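Side-chain contact in regulator of Ty1 transposition protein 107 (Saccharomyces cerevisiae, PDB 3T7K), which binds phosphorylated histone H2A through its C-terminal tandem BRCT repeats during DNA damage repair: residues N145-N148 with D149-G152. Sequence-based numbering, arbitrary orientation.
Sequences NLVN and DIPG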
# COMPACT_ATOMS: atom_id res chain seq x y z
N ASN C 145 -6.17 27.43 8.46
CA ASN C 145 -7.45 28.08 8.45
C ASN C 145 -7.69 28.55 7.04
O ASN C 145 -6.81 29.13 6.42
CB ASN C 145 -7.44 29.29 9.40
CG ASN C 145 -7.06 28.92 10.80
OD1 ASN C 145 -7.92 28.68 11.65
ND2 ASN C 145 -5.77 28.83 11.05
N LEU C 146 -8.91 28.34 6.56
CA LEU C 146 -9.26 28.66 5.19
C LEU C 146 -10.52 29.51 5.25
O LEU C 146 -11.47 29.15 5.94
CB LEU C 146 -9.54 27.34 4.45
CG LEU C 146 -9.84 27.35 2.95
CD1 LEU C 146 -8.65 27.86 2.17
CD2 LEU C 146 -10.21 25.95 2.48
N VAL C 147 -10.52 30.63 4.53
CA VAL C 147 -11.69 31.47 4.48
C VAL C 147 -12.78 30.78 3.68
O VAL C 147 -12.51 30.11 2.67
CB VAL C 147 -11.40 32.85 3.87
CG1 VAL C 147 -10.49 33.64 4.78
CG2 VAL C 147 -10.80 32.72 2.48
N ASN C 148 -14.01 30.94 4.15
CA ASN C 148 -15.17 30.26 3.58
C ASN C 148 -15.46 30.68 2.15
O ASN C 148 -16.10 29.94 1.41
CB ASN C 148 -16.41 30.50 4.44
CG ASN C 148 -17.48 29.44 4.23
OD1 ASN C 148 -17.33 28.57 3.38
ND2 ASN C 148 -18.56 29.51 5.01
N ASP C 149 -14.98 31.85 1.76
CA ASP C 149 -15.26 32.37 0.42
C ASP C 149 -14.15 32.08 -0.59
O ASP C 149 -13.98 32.82 -1.56
CB ASP C 149 -15.55 33.88 0.46
CG ASP C 149 -14.31 34.71 0.74
OD1 ASP C 149 -14.43 35.95 0.80
OD2 ASP C 149 -13.22 34.12 0.91
N ILE C 150 -13.39 31.03 -0.34
CA ILE C 150 -12.32 30.65 -1.25
C ILE C 150 -12.93 30.09 -2.54
O ILE C 150 -13.80 29.23 -2.49
CB ILE C 150 -11.34 29.63 -0.61
CG1 ILE C 150 -10.03 29.57 -1.40
CG2 ILE C 150 -11.99 28.25 -0.47
CD1 ILE C 150 -9.04 30.69 -1.08
N PRO C 151 -12.51 30.63 -3.69
CA PRO C 151 -12.89 30.15 -5.02
C PRO C 151 -12.59 28.66 -5.23
O PRO C 151 -11.45 28.22 -5.06
CB PRO C 151 -12.04 31.00 -5.97
CG PRO C 151 -11.09 31.79 -5.09
CD PRO C 151 -11.77 31.90 -3.77
N GLY C 152 -13.62 27.91 -5.60
CA GLY C 152 -13.54 26.46 -5.70
C GLY C 152 -14.37 25.86 -4.58
O GLY C 152 -14.89 24.74 -4.68
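Leu-146 and Ile-150 meet at about a right angle across a type I beta turn, Val-147 to Ile-150, that ends strand 143-147 of a BRCT repeat and starts the loop into helix 154-163. The leucine CG lies 4.1 Å from CG2 of Ile-150, and its CD1 comes 4.2 Å from the isoleucine CG1. With CG anti to the backbone N (chi1 -176°), Leu-146 carries its methyl groups to the isoleucine branches. A single hydrogen bond closes the turn, from Ile-150 N to Val-147 O at 3.3 Å; the donor sits well above the carbonyl plane, 51° out of it. The same oxygen is brushed by the isoleucine side chain, its CB lying 3.5 Å from Val-147 O.

Beyond this first shell, Ile-157 of helix 154-163 and Ile-201 of the neighbouring parallel strand 198-201 both touch Leu-146 and Ile-150, joining the turn to the apolar packing between sheet and helix. Backbone hydrogen bonds pair Leu-146 with Asn-170 and Leu-172, and Val-147 with Ile-201, fixing the strand end between its two neighbours. Asp-149, at an exposed corner of the turn, has CG between its backbone N and carbonyl carbon (chi1 71°), which turns one carboxylate oxygen, OD2, back to the valine side chain. Thr-203 OG1 hydrogen-bonds to OD2 of Asp-149, the oxygen that is also pressed to 3.2 Å from Val-147 CG2, a tight contact.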